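Local coordinates for putative uncharacterized protein (PDB 3PGB) that is a copper amine oxidase that probably oxidises primary amines, using a bound copper ion and a topaquinone cofactor formed from one of its own tyrosines, at residues 185-190 against 234-239; 190-195 against 219-224; 194-199 against 209-214. All coordinates share one frame; numbering follows the deposited sequence.

Interaction 1: 185-190 against 234-239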
ATOM      1  N   GLU A 185      14.658  -7.554 -41.049  1.00 26.57           N
ATOM      2  CA  GLU A 185      15.933  -8.166 -41.440  1.00 26.62           C
ATOM      3  C   GLU A 185      16.758  -7.221 -42.318  1.00 26.57           C
ATOM      4  O   GLU A 185      17.914  -6.954 -42.005  1.00 26.86           O
ATOM      5  CB  GLU A 185      15.708  -9.503 -42.161  1.00 26.61           C
ATOM      6  N   THR A 186      16.170  -6.709 -43.398  1.00 26.40           N
ATOM      7  CA  THR A 186      16.904  -5.838 -44.334  1.00 26.45           C
ATOM      8  C   THR A 186      17.535  -4.620 -43.651  1.00 26.31           C
ATOM      9  O   THR A 186      18.643  -4.216 -44.001  1.00 26.37           O
ATOM     10  CB  THR A 186      16.021  -5.341 -45.507  1.00 26.45           C
ATOM     11  OG1 THR A 186      15.348  -6.449 -46.115  1.00 26.70           O
ATOM     12  CG2 THR A 186      16.870  -4.638 -46.558  1.00 26.09           C
ATOM     13  N   VAL A 187      16.842  -4.052 -42.667  1.00 26.24           N
ATOM     14  CA  VAL A 187      17.368  -2.917 -41.894  1.00 26.08           C
ATOM     15  C   VAL A 187      18.709  -3.236 -41.230  1.00 25.82           C
ATOM     16  O   VAL A 187      19.473  -2.328 -40.915  1.00 25.89           O
ATOM     17  CB  VAL A 187      16.356  -2.444 -40.818  1.00 26.11           C
ATOM     18  CG1 VAL A 187      16.940  -1.333 -39.963  1.00 26.14           C
ATOM     19  CG2 VAL A 187      15.075  -1.962 -41.482  1.00 26.64           C
ATOM     20  N   TYR A 188      18.997  -4.517 -41.023  1.00 25.71           N
ATOM     21  CA  TYR A 188      20.284  -4.924 -40.468  1.00 25.69           C
ATOM     22  C   TYR A 188      21.308  -5.266 -41.549  1.00 25.74           C
ATOM     23  O   TYR A 188      22.369  -4.644 -41.612  1.00 25.96           O
ATOM     24  CB  TYR A 188      20.116  -6.089 -39.483  1.00 25.66           C
ATOM     25  CG  TYR A 188      19.624  -5.631 -38.126  1.00 25.32           C
ATOM     26  CD1 TYR A 188      20.518  -5.252 -37.138  1.00 24.84           C
ATOM     27  CD2 TYR A 188      18.267  -5.555 -37.844  1.00 24.71           C
ATOM     28  CE1 TYR A 188      20.074  -4.818 -35.901  1.00 25.09           C
ATOM     29  CE2 TYR A 188      17.810  -5.128 -36.609  1.00 24.76           C
ATOM     30  CZ  TYR A 188      18.718  -4.759 -35.640  1.00 24.77           C
ATOM     31  OH  TYR A 188      18.277  -4.333 -34.414  1.00 23.83           O
ATOM     32  N   SER A 189      20.991  -6.238 -42.398  1.00 25.57           N
ATOM     33  CA  SER A 189      21.959  -6.755 -43.367  1.00 25.55           C
ATOM     34  C   SER A 189      22.353  -5.735 -44.444  1.00 25.50           C
ATOM     35  O   SER A 189      23.487  -5.744 -44.924  1.00 25.19           O
ATOM     36  CB  SER A 189      21.428  -8.031 -44.024  1.00 25.50           C
ATOM     37  OG  SER A 189      20.170  -7.797 -44.625  1.00 25.64           O
ATOM     38  N   GLU A 190      21.419  -4.858 -44.808  1.00 25.53           N
ATOM     39  CA  GLU A 190      21.642  -3.893 -45.889  1.00 25.64           C
ATOM     40  C   GLU A 190      21.891  -2.476 -45.386  1.00 25.44           C
ATOM     41  O   GLU A 190      22.088  -1.561 -46.193  1.00 25.67           O
ATOM     42  CB  GLU A 190      20.446  -3.896 -46.852  1.00 25.75           C
ATOM     43  CG  GLU A 190      20.211  -5.234 -47.547  1.00 26.59           C
ATOM     44  CD  GLU A 190      21.433  -5.713 -48.321  1.00 27.52           C
ATOM     45  OE1 GLU A 190      22.036  -4.901 -49.057  1.00 27.51           O
ATOM     46  OE2 GLU A 190      21.798  -6.897 -48.181  1.00 28.67           O
ATOM     47  N   ILE A 234      10.297   8.375 -41.735  1.00 25.97           N
ATOM     48  CA  ILE A 234      10.436   7.413 -40.646  1.00 25.47           C
ATOM     49  C   ILE A 234      11.904   7.345 -40.256  1.00 24.99           C
ATOM     50  O   ILE A 234      12.739   6.919 -41.056  1.00 25.03           O
ATOM     51  CB  ILE A 234       9.924   6.023 -41.054  1.00 25.56           C
ATOM     52  CG1 ILE A 234       8.389   6.024 -41.102  1.00 25.77           C
ATOM     53  CG2 ILE A 234      10.414   4.962 -40.075  1.00 25.23           C
ATOM     54  CD1 ILE A 234       7.802   4.893 -41.932  1.00 26.63           C
ATOM     55  N   ILE A 235      12.212   7.767 -39.029  1.00 24.29           N
ATOM     56  CA  ILE A 235      13.601   7.943 -38.593  1.00 23.78           C
ATOM     57  C   ILE A 235      13.947   7.062 -37.392  1.00 23.36           C
ATOM     58  O   ILE A 235      13.142   6.887 -36.480  1.00 23.30           O
ATOM     59  CB  ILE A 235      13.902   9.440 -38.272  1.00 23.83           C
ATOM     60  CG1 ILE A 235      14.018  10.249 -39.572  1.00 23.87           C
ATOM     61  CG2 ILE A 235      15.178   9.585 -37.461  1.00 23.51           C
ATOM     62  CD1 ILE A 235      14.296  11.735 -39.364  1.00 23.89           C
ATOM     63  N   ARG A 236      15.165   6.527 -37.420  1.00 22.94           N
ATOM     64  CA  ARG A 236      15.695   5.638 -36.398  1.00 22.66           C
ATOM     65  C   ARG A 236      16.815   6.332 -35.637  1.00 22.08           C
ATOM     66  O   ARG A 236      17.570   7.105 -36.215  1.00 22.08           O
ATOM     67  CB  ARG A 236      16.322   4.403 -37.050  1.00 23.11           C
ATOM     68  CG  ARG A 236      15.424   3.195 -37.249  1.00 23.98           C
ATOM     69  CD  ARG A 236      16.235   1.930 -37.026  1.00 24.94           C
ATOM     70  NE  ARG A 236      15.416   0.730 -37.098  1.00 26.63           N
ATOM     71  CZ  ARG A 236      15.639  -0.390 -36.410  1.00 27.89           C
ATOM     72  NH1 ARG A 236      16.663  -0.495 -35.563  1.00 26.90           N
ATOM     73  NH2 ARG A 236      14.811  -1.419 -36.562  1.00 29.42           N
ATOM     74  N   TRP A 237      16.919   6.034 -34.346  1.00 21.40           N
ATOM     75  CA  TRP A 237      18.108   6.312 -33.547  1.00 20.73           C
ATOM     76  C   TRP A 237      18.511   4.986 -32.912  1.00 20.77           C
ATOM     77  O   TRP A 237      17.719   4.388 -32.182  1.00 20.65           O
ATOM     78  CB  TRP A 237      17.803   7.323 -32.441  1.00 20.59           C
ATOM     79  CG  TRP A 237      18.110   8.758 -32.772  1.00 19.53           C
ATOM     80  CD1 TRP A 237      17.211   9.758 -33.007  1.00 17.87           C
ATOM     81  CD2 TRP A 237      19.407   9.358 -32.863  1.00 19.03           C
ATOM     82  NE1 TRP A 237      17.864  10.935 -33.247  1.00 17.49           N
ATOM     83  CE2 TRP A 237      19.213  10.722 -33.165  1.00 18.21           C
ATOM     84  CE3 TRP A 237      20.715   8.874 -32.727  1.00 18.95           C
ATOM     85  CZ2 TRP A 237      20.278  11.608 -33.336  1.00 18.36           C
ATOM     86  CZ3 TRP A 237      21.774   9.757 -32.901  1.00 18.89           C
ATOM     87  CH2 TRP A 237      21.547  11.108 -33.199  1.00 18.54           C
ATOM     88  N   ASP A 238      19.724   4.521 -33.189  1.00 20.72           N
ATOM     89  CA  ASP A 238      20.190   3.240 -32.667  1.00 20.82           C
ATOM     90  C   ASP A 238      21.480   3.388 -31.879  1.00 21.03           C
ATOM     91  O   ASP A 238      22.208   4.369 -32.029  1.00 20.98           O
ATOM     92  CB  ASP A 238      20.396   2.243 -33.804  1.00 20.94           C
ATOM     93  CG  ASP A 238      19.114   1.933 -34.544  1.00 20.86           C
ATOM     94  OD1 ASP A 238      18.244   1.254 -33.968  1.00 21.26           O
ATOM     95  OD2 ASP A 238      18.978   2.367 -35.704  1.00 20.97           O
ATOM     96  N   MET A 239      21.756   2.386 -31.055  1.00 21.31           N
ATOM     97  CA  MET A 239      22.901   2.393 -30.154  1.00 21.53           C
ATOM     98  C   MET A 239      23.578   1.030 -30.186  1.00 21.33           C
ATOM     99  O   MET A 239      22.923   0.014 -30.418  1.00 21.37           O
ATOM    100  CB  MET A 239      22.413   2.692 -28.741  1.00 21.59           C
ATOM    101  CG  MET A 239      23.483   3.049 -27.738  1.00 22.85           C
ATOM    102  SD  MET A 239      22.789   2.991 -26.072  1.00 26.77           S
ATOM    103  CE  MET A 239      23.984   3.950 -25.178  1.00 25.43           C
TER
HETATM  104  O   HOH W   1      16.136  -3.159 -34.103  1.00 17.22           O
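Arg236 reaches from its strand toward the helix, and Val187 comes from the opposite direction to meet it. The CG1 methyl of Val187 sits over one face of the guanidinium, 3.7 Å above its plane and displaced toward the rim; its nearest atom there is Arg236 NE at 3.8 Å. With CG1 anti to the backbone N (chi1 176°), that methyl is the branch of Val187 that faces the arginine. The arginine chain bends at chi2 and then runs out straight. At its tip Arg236 NH1 forms a salt bridge of 2.8 Å with Asp238 OD1, two residues on, approaching on the syn side but 29° out of the carboxylate plane. The two side chains leave the same face of the sheet. That sheet is antiparallel, with helix 186-198 laid on this face, an alpha/beta arrangement consistent with the small N2/N3-type domains of copper amine oxidases. Tyr188 is the third participant. Its OH lies 4.3 Å from Arg236 NH1, obliquely placed, and a water joins the two groups: it accepts from Arg236 NH1 at 3.1 Å and donates to Tyr188 OH at 2.5 Å. The same hydroxyl is also hydrogen-bonded to the carbonyl of Ile221 on the adjacent strand. Asp238 and the water both lie at the guanidinium edge, which should limit its rotation, while the methyl of Val187 covers part of one flat face of the charged group. Leu192, one turn further along the helix, touches Val187, Arg236 and Asp238.

Interaction 2: 190-195 against 219-224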
ATOM      1  N   GLU A 190      21.419  -4.858 -44.808  1.00 25.53           N
ATOM      2  CA  GLU A 190      21.642  -3.893 -45.889  1.00 25.64           C
ATOM      3  C   GLU A 190      21.891  -2.476 -45.386  1.00 25.44           C
ATOM      4  O   GLU A 190      22.088  -1.561 -46.193  1.00 25.67           O
ATOM      5  CB  GLU A 190      20.446  -3.896 -46.852  1.00 25.75           C
ATOM      6  CG  GLU A 190      20.211  -5.234 -47.547  1.00 26.59           C
ATOM      7  CD  GLU A 190      21.433  -5.713 -48.321  1.00 27.52           C
ATOM      8  OE1 GLU A 190      22.036  -4.901 -49.057  1.00 27.51           O
ATOM      9  OE2 GLU A 190      21.798  -6.897 -48.181  1.00 28.67           O
ATOM     10  N   TRP A 191      21.898  -2.291 -44.066  1.00 25.10           N
ATOM     11  CA  TRP A 191      22.075  -0.959 -43.488  1.00 24.67           C
ATOM     12  C   TRP A 191      22.950  -0.971 -42.227  1.00 24.59           C
ATOM     13  O   TRP A 191      24.139  -0.669 -42.314  1.00 24.63           O
ATOM     14  CB  TRP A 191      20.706  -0.319 -43.228  1.00 24.49           C
ATOM     15  CG  TRP A 191      20.759   1.131 -42.905  1.00 23.76           C
ATOM     16  CD1 TRP A 191      20.448   1.712 -41.717  1.00 23.70           C
ATOM     17  CD2 TRP A 191      21.150   2.192 -43.783  1.00 23.16           C
ATOM     18  NE1 TRP A 191      20.616   3.072 -41.796  1.00 23.50           N
ATOM     19  CE2 TRP A 191      21.044   3.394 -43.054  1.00 23.11           C
ATOM     20  CE3 TRP A 191      21.577   2.244 -45.116  1.00 22.22           C
ATOM     21  CZ2 TRP A 191      21.344   4.634 -43.613  1.00 22.53           C
ATOM     22  CZ3 TRP A 191      21.874   3.474 -45.669  1.00 21.90           C
ATOM     23  CH2 TRP A 191      21.759   4.654 -44.918  1.00 22.28           C
ATOM     24  N   LEU A 192      22.383  -1.342 -41.078  1.00 24.43           N
ATOM     25  CA  LEU A 192      23.077  -1.200 -39.790  1.00 24.37           C
ATOM     26  C   LEU A 192      24.432  -1.897 -39.744  1.00 24.41           C
ATOM     27  O   LEU A 192      25.427  -1.291 -39.355  1.00 24.42           O
ATOM     28  CB  LEU A 192      22.200  -1.706 -38.638  1.00 24.28           C
ATOM     29  CG  LEU A 192      20.994  -0.830 -38.281  1.00 23.86           C
ATOM     30  CD1 LEU A 192      20.069  -1.556 -37.317  1.00 23.18           C
ATOM     31  CD2 LEU A 192      21.443   0.507 -37.706  1.00 22.48           C
ATOM     32  N   PHE A 193      24.469  -3.160 -40.144  1.00 24.68           N
ATOM     33  CA  PHE A 193      25.720  -3.918 -40.150  1.00 25.07           C
ATOM     34  C   PHE A 193      26.730  -3.377 -41.158  1.00 25.08           C
ATOM     35  O   PHE A 193      27.936  -3.445 -40.925  1.00 25.30           O
ATOM     36  CB  PHE A 193      25.471  -5.406 -40.433  1.00 25.24           C
ATOM     37  CG  PHE A 193      24.767  -6.146 -39.319  1.00 25.89           C
ATOM     38  CD1 PHE A 193      24.882  -5.751 -37.987  1.00 26.39           C
ATOM     39  CD2 PHE A 193      24.016  -7.277 -39.607  1.00 26.50           C
ATOM     40  CE1 PHE A 193      24.237  -6.456 -36.979  1.00 26.49           C
ATOM     41  CE2 PHE A 193      23.377  -7.991 -38.598  1.00 26.75           C
ATOM     42  CZ  PHE A 193      23.488  -7.579 -37.286  1.00 26.48           C
ATOM     43  N   LYS A 194      26.249  -2.851 -42.277  1.00 25.14           N
ATOM     44  CA  LYS A 194      27.144  -2.251 -43.257  1.00 25.37           C
ATOM     45  C   LYS A 194      27.761  -0.967 -42.699  1.00 25.13           C
ATOM     46  O   LYS A 194      28.968  -0.755 -42.815  1.00 24.97           O
ATOM     47  CB  LYS A 194      26.420  -2.020 -44.593  1.00 25.62           C
ATOM     48  CG  LYS A 194      26.054  -3.341 -45.277  1.00 26.66           C
ATOM     49  CD  LYS A 194      25.683  -3.202 -46.755  1.00 28.12           C
ATOM     50  CE  LYS A 194      25.681  -4.580 -47.437  1.00 28.51           C
ATOM     51  NZ  LYS A 194      25.032  -4.566 -48.781  1.00 29.62           N
ATOM     52  N   ILE A 195      26.934  -0.136 -42.067  1.00 24.88           N
ATOM     53  CA  ILE A 195      27.411   1.077 -41.402  1.00 24.71           C
ATOM     54  C   ILE A 195      28.354   0.728 -40.249  1.00 24.60           C
ATOM     55  O   ILE A 195      29.370   1.397 -40.048  1.00 24.59           O
ATOM     56  CB  ILE A 195      26.239   1.939 -40.860  1.00 24.67           C
ATOM     57  CG1 ILE A 195      25.419   2.523 -42.012  1.00 24.44           C
ATOM     58  CG2 ILE A 195      26.764   3.069 -39.982  1.00 24.18           C
ATOM     59  CD1 ILE A 195      24.060   3.036 -41.590  1.00 24.67           C
ATOM     60  N   LEU A 219      28.937  -7.506 -30.139  1.00 28.00           N
ATOM     61  CA  LEU A 219      28.113  -6.315 -29.938  1.00 27.53           C
ATOM     62  C   LEU A 219      26.759  -6.488 -30.590  1.00 27.01           C
ATOM     63  O   LEU A 219      26.602  -7.288 -31.508  1.00 26.99           O
ATOM     64  CB  LEU A 219      28.780  -5.077 -30.548  1.00 27.51           C
ATOM     65  CG  LEU A 219      30.163  -4.682 -30.038  1.00 27.45           C
ATOM     66  CD1 LEU A 219      30.643  -3.439 -30.773  1.00 27.33           C
ATOM     67  CD2 LEU A 219      30.148  -4.453 -28.539  1.00 27.32           C
ATOM     68  N   ASP A 220      25.794  -5.705 -30.122  1.00 26.65           N
ATOM     69  CA  ASP A 220      24.442  -5.706 -30.664  1.00 26.36           C
ATOM     70  C   ASP A 220      24.009  -4.273 -30.964  1.00 25.87           C
ATOM     71  O   ASP A 220      24.471  -3.345 -30.310  1.00 26.05           O
ATOM     72  CB  ASP A 220      23.489  -6.341 -29.651  1.00 26.41           C
ATOM     73  CG  ASP A 220      22.207  -6.834 -30.282  1.00 27.08           C
ATOM     74  OD1 ASP A 220      21.148  -6.716 -29.624  1.00 27.84           O
ATOM     75  OD2 ASP A 220      22.254  -7.346 -31.425  1.00 27.25           O
ATOM     76  N   ILE A 221      23.127  -4.103 -31.947  1.00 25.33           N
ATOM     77  CA  ILE A 221      22.613  -2.786 -32.329  1.00 24.78           C
ATOM     78  C   ILE A 221      21.083  -2.756 -32.311  1.00 24.41           C
ATOM     79  O   ILE A 221      20.426  -3.556 -32.987  1.00 24.34           O
ATOM     80  CB  ILE A 221      23.063  -2.394 -33.748  1.00 24.83           C
ATOM     81  CG1 ILE A 221      24.590  -2.394 -33.858  1.00 24.78           C
ATOM     82  CG2 ILE A 221      22.503  -1.020 -34.122  1.00 24.74           C
ATOM     83  CD1 ILE A 221      25.090  -2.188 -35.270  1.00 24.57           C
ATOM     84  N   TRP A 222      20.525  -1.828 -31.539  1.00 23.84           N
ATOM     85  CA  TRP A 222      19.088  -1.565 -31.547  1.00 23.43           C
ATOM     86  C   TRP A 222      18.799  -0.237 -30.860  1.00 23.18           C
ATOM     87  O   TRP A 222      19.688   0.342 -30.231  1.00 23.12           O
ATOM     88  CB  TRP A 222      18.295  -2.703 -30.898  1.00 23.43           C
ATOM     89  CG  TRP A 222      18.685  -3.047 -29.495  1.00 23.35           C
ATOM     90  CD1 TRP A 222      19.770  -3.766 -29.104  1.00 22.94           C
ATOM     91  CD2 TRP A 222      17.959  -2.735 -28.299  1.00 23.39           C
ATOM     92  NE1 TRP A 222      19.778  -3.910 -27.741  1.00 23.12           N
ATOM     93  CE2 TRP A 222      18.679  -3.284 -27.220  1.00 23.24           C
ATOM     94  CE3 TRP A 222      16.774  -2.042 -28.037  1.00 23.65           C
ATOM     95  CZ2 TRP A 222      18.261  -3.154 -25.897  1.00 23.58           C
ATOM     96  CZ3 TRP A 222      16.355  -1.911 -26.717  1.00 24.29           C
ATOM     97  CH2 TRP A 222      17.099  -2.464 -25.664  1.00 24.02           C
ATOM     98  N   GLY A 223      17.563   0.242 -30.981  1.00 22.71           N
ATOM     99  CA  GLY A 223      17.234   1.589 -30.537  1.00 22.52           C
ATOM    100  C   GLY A 223      15.818   1.834 -30.051  1.00 22.27           C
ATOM    101  O   GLY A 223      15.402   1.304 -29.020  1.00 22.36           O
ATOM    102  N   ILE A 224      15.075   2.635 -30.809  1.00 21.94           N
ATOM    103  CA  ILE A 224      13.890   3.304 -30.283  1.00 21.75           C
ATOM    104  C   ILE A 224      12.564   2.634 -30.626  1.00 21.76           C
ATOM    105  O   ILE A 224      12.437   1.950 -31.643  1.00 21.85           O
ATOM    106  CB  ILE A 224      13.843   4.793 -30.722  1.00 21.50           C
ATOM    107  CG1 ILE A 224      13.620   4.928 -32.235  1.00 21.52           C
ATOM    108  CG2 ILE A 224      15.117   5.484 -30.302  1.00 21.30           C
ATOM    109  CD1 ILE A 224      13.511   6.359 -32.725  1.00 21.42           C
TER
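Ile221 points from its strand toward the helix and meets Leu192, which points back; the two side chains run antiparallel and lie alongside one another instead of butting end to end. The branch methyl of Ile221 does most of the touching. CG2 lies against both ends of the leucine fork, 4.0 Å from Leu192 CD2 and 4.1 Å from Leu192 CD1. Ile221 holds CG2 anti to its backbone N and CG1 beside that N (chi1 -58°), and the longer arm runs past the backbone carbonyl of Leu192, Ile221 CD1 lying 4.2 Å from Leu192 O. The same methyl comes obliquely to the ring of Phe193, 4.5 Å from Phe193 CD1, a looser approach. Phe193 leaves the helix at an angle and swings its ring back toward the strand, where it also meets the ring of Tyr188. The helix is irregular here, with a wider pi-type turn at 190-192. Strand 219-223 is an outermost strand of the antiparallel sheet within this chain, and the contact places the helix over that margin. On the exposed side of the helix Lys194 NZ forms a salt bridge with Glu190 OE1. No hydrogen bond crosses between the segments, so their direct attachment rests on packed carbon; the buried carboxylate of Asp238, paired with Arg236, borders the patch.

Interaction 3: 194-199 against 209-214. With NAG (2-acetamido-2-deoxy-beta-D-glucopyranose), chain G.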
ATOM      1  N   LYS A 194      26.249  -2.851 -42.277  1.00 25.14           N
ATOM      2  CA  LYS A 194      27.144  -2.251 -43.257  1.00 25.37           C
ATOM      3  C   LYS A 194      27.761  -0.967 -42.699  1.00 25.13           C
ATOM      4  O   LYS A 194      28.968  -0.755 -42.815  1.00 24.97           O
ATOM      5  CB  LYS A 194      26.420  -2.020 -44.593  1.00 25.62           C
ATOM      6  CG  LYS A 194      26.054  -3.341 -45.277  1.00 26.66           C
ATOM      7  CD  LYS A 194      25.683  -3.202 -46.755  1.00 28.12           C
ATOM      8  CE  LYS A 194      25.681  -4.580 -47.437  1.00 28.51           C
ATOM      9  NZ  LYS A 194      25.032  -4.566 -48.781  1.00 29.62           N
ATOM     10  N   ILE A 195      26.934  -0.136 -42.067  1.00 24.88           N
ATOM     11  CA  ILE A 195      27.411   1.077 -41.402  1.00 24.71           C
ATOM     12  C   ILE A 195      28.354   0.728 -40.249  1.00 24.60           C
ATOM     13  O   ILE A 195      29.370   1.397 -40.048  1.00 24.59           O
ATOM     14  CB  ILE A 195      26.239   1.939 -40.860  1.00 24.67           C
ATOM     15  CG1 ILE A 195      25.419   2.523 -42.012  1.00 24.44           C
ATOM     16  CG2 ILE A 195      26.764   3.069 -39.982  1.00 24.18           C
ATOM     17  CD1 ILE A 195      24.060   3.036 -41.590  1.00 24.67           C
ATOM     18  N   SER A 196      28.020  -0.319 -39.501  1.00 24.41           N
ATOM     19  CA  SER A 196      28.859  -0.753 -38.394  1.00 24.38           C
ATOM     20  C   SER A 196      30.221  -1.249 -38.876  1.00 24.22           C
ATOM     21  O   SER A 196      31.229  -1.011 -38.223  1.00 24.24           O
ATOM     22  CB  SER A 196      28.166  -1.841 -37.578  1.00 24.32           C
ATOM     23  OG  SER A 196      29.030  -2.304 -36.555  1.00 24.60           O
ATOM     24  N   ALA A 197      30.244  -1.942 -40.013  1.00 24.27           N
ATOM     25  CA  ALA A 197      31.509  -2.371 -40.632  1.00 24.31           C
ATOM     26  C   ALA A 197      32.350  -1.168 -41.062  1.00 24.23           C
ATOM     27  O   ALA A 197      33.573  -1.255 -41.131  1.00 24.34           O
ATOM     28  CB  ALA A 197      31.247  -3.296 -41.824  1.00 23.97           C
ATOM     29  N   SER A 198      31.681  -0.054 -41.351  1.00 24.23           N
ATOM     30  CA  SER A 198      32.342   1.219 -41.646  1.00 24.44           C
ATOM     31  C   SER A 198      33.188   1.731 -40.465  1.00 24.41           C
ATOM     32  O   SER A 198      34.155   2.470 -40.664  1.00 24.33           O
ATOM     33  CB  SER A 198      31.295   2.275 -42.021  1.00 24.40           C
ATOM     34  OG  SER A 198      31.855   3.283 -42.833  1.00 25.58           O
ATOM     35  N   ILE A 199      32.797   1.350 -39.245  1.00 24.44           N
ATOM     36  CA  ILE A 199      33.498   1.749 -38.025  1.00 24.22           C
ATOM     37  C   ILE A 199      33.890   0.538 -37.170  1.00 24.28           C
ATOM     38  O   ILE A 199      33.974   0.640 -35.941  1.00 24.49           O
ATOM     39  CB  ILE A 199      32.648   2.746 -37.193  1.00 24.08           C
ATOM     40  CG1 ILE A 199      31.359   2.104 -36.678  1.00 24.00           C
ATOM     41  CG2 ILE A 199      32.290   3.958 -38.034  1.00 23.97           C
ATOM     42  CD1 ILE A 199      30.718   2.892 -35.558  1.00 23.76           C
ATOM     43  N   GLY A 209      35.134  -5.073 -29.586  1.00 27.80           N
ATOM     44  CA  GLY A 209      33.964  -5.743 -30.152  1.00 27.95           C
ATOM     45  C   GLY A 209      33.577  -5.332 -31.561  1.00 28.07           C
ATOM     46  O   GLY A 209      34.055  -4.329 -32.083  1.00 28.27           O
ATOM     47  N   THR A 210      32.717  -6.137 -32.179  1.00 28.08           N
ATOM     48  CA  THR A 210      32.164  -5.833 -33.494  1.00 28.17           C
ATOM     49  C   THR A 210      30.721  -6.313 -33.589  1.00 28.34           C
ATOM     50  O   THR A 210      30.346  -7.308 -32.965  1.00 28.02           O
ATOM     51  CB  THR A 210      32.961  -6.514 -34.640  1.00 28.17           C
ATOM     52  OG1 THR A 210      33.093  -7.916 -34.372  1.00 28.35           O
ATOM     53  CG2 THR A 210      34.343  -5.901 -34.803  1.00 27.92           C
ATOM     54  N   ALA A 211      29.921  -5.586 -34.368  1.00 28.81           N
ATOM     55  CA  ALA A 211      28.604  -6.044 -34.811  1.00 29.03           C
ATOM     56  C   ALA A 211      28.590  -6.039 -36.340  1.00 29.31           C
ATOM     57  O   ALA A 211      28.508  -4.980 -36.964  1.00 29.14           O
ATOM     58  CB  ALA A 211      27.504  -5.142 -34.263  1.00 28.99           C
ATOM     59  N   LEU A 212      28.701  -7.226 -36.933  1.00 29.85           N
ATOM     60  CA  LEU A 212      28.704  -7.376 -38.393  1.00 30.25           C
ATOM     61  C   LEU A 212      27.648  -8.352 -38.943  1.00 30.69           C
ATOM     62  O   LEU A 212      27.400  -8.377 -40.148  1.00 30.94           O
ATOM     63  CB  LEU A 212      30.095  -7.812 -38.852  1.00 30.12           C
ATOM     64  CG  LEU A 212      31.252  -6.976 -38.302  1.00 29.99           C
ATOM     65  CD1 LEU A 212      32.589  -7.594 -38.694  1.00 29.91           C
ATOM     66  CD2 LEU A 212      31.148  -5.532 -38.778  1.00 29.33           C
ATOM     67  N   GLY A 213      27.021  -9.135 -38.068  1.00 31.34           N
ATOM     68  CA  GLY A 213      26.060 -10.167 -38.478  1.00 31.79           C
ATOM     69  C   GLY A 213      26.676 -11.553 -38.593  1.00 32.10           C
ATOM     70  O   GLY A 213      26.167 -12.401 -39.319  1.00 32.16           O
ATOM     71  N   LEU A 214      27.767 -11.779 -37.865  1.00 32.71           N
ATOM     72  CA  LEU A 214      28.500 -13.047 -37.885  1.00 33.10           C
ATOM     73  C   LEU A 214      28.392 -13.761 -36.536  1.00 33.33           C
ATOM     74  O   LEU A 214      27.880 -13.200 -35.563  1.00 33.27           O
ATOM     75  CB  LEU A 214      29.974 -12.779 -38.213  1.00 33.15           C
ATOM     76  CG  LEU A 214      30.393 -12.475 -39.664  1.00 33.60           C
ATOM     77  CD1 LEU A 214      29.229 -12.065 -40.565  1.00 33.60           C
ATOM     78  CD2 LEU A 214      31.475 -11.386 -39.676  1.00 33.14           C
TER
HETATM   79  C1  NAG G2361      34.901 -11.162 -36.759  1.00 42.57           C
HETATM   80  C2  NAG G2361      35.881 -10.269 -36.002  1.00 43.95           C
HETATM   81  C3  NAG G2361      36.285  -9.073 -36.867  1.00 44.54           C
HETATM   82  C4  NAG G2361      36.750  -9.514 -38.260  1.00 44.82           C
HETATM   83  C5  NAG G2361      35.785 -10.544 -38.869  1.00 44.99           C
HETATM   84  C6  NAG G2361      36.293 -11.104 -40.204  1.00 45.74           C
HETATM   85  C7  NAG G2361      35.935  -9.788 -33.572  1.00 45.08           C
HETATM   86  C8  NAG G2361      35.152  -9.295 -32.389  1.00 44.69           C
HETATM   87  N2  NAG G2361      35.288  -9.823 -34.749  1.00 44.70           N
HETATM   88  O3  NAG G2361      37.304  -8.337 -36.217  1.00 44.91           O
HETATM   89  O4  NAG G2361      36.868  -8.387 -39.112  1.00 44.54           O
HETATM   90  O5  NAG G2361      35.521 -11.605 -37.956  1.00 43.65           O
HETATM   91  O6  NAG G2361      37.544 -11.753 -40.060  1.00 46.61           O
HETATM   92  O7  NAG G2361      37.108 -10.126 -33.409  1.00 45.30           O
HETATM   93  O   HOH W   2      31.326  -3.168 -35.437  1.00 26.06           O
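The hydroxyl of Ser196 serves both polar backbone groups of Ala211. Ser196 OG donates to Ala211 O at 2.8 Å, arriving in the carbonyl plane on a lone pair with a C=O...donor angle of 138°. It also accepts from a water at 2.7 Å, and that water in turn takes the N-H of Ala211, the water oxygen lying 3.0 Å from Ala211 N. Placing OG opposite the backbone N of Ser196 (chi1 177°) carries the hydroxyl off the helix toward the loop. Alongside, the CD2 methyl of Leu212 rests on Ala197, 3.7 Å from Ala197 CA, a small apolar patch toward the surface. Asp217 gathers the backbone N-H groups of Leu212, Gly213 and Leu214, holding the turn that follows. Away from the helix, Thr210 OG1 accepts a hydrogen bond of 2.9 Å from N2 of the N-acetylglucosamine, whose glycosylation site is Asn216. The loop lies between the end of helix 186-198 and the sugar. One direct bond and one water bridge thus satisfy the backbone of the buried alanine, and the contact of Leu212 with Ala197 adds apolar packing.

In the fold
All three contacts use helix 186-198, in successive steps along it: interactions 1 and 2 have centres about 6 Å apart, 2 and 3 about 8 Å, and 1 and 3 about 13 Å. Interactions 1 and 2 reach neighbouring strands of one antiparallel sheet and are joined within the helix by a probable backbone bond from Phe193 N to Tyr188 O, 3.0 Å. Interaction 3 carries the series on to the loop leading into strand 219-223, where Leu219 N probably bonds Thr210 O at 3.2 Å and Phe193 packs on Leu212 and Gly213. The glycan lies beside interaction 3, whereas all three are remote from the copper and topaquinone site.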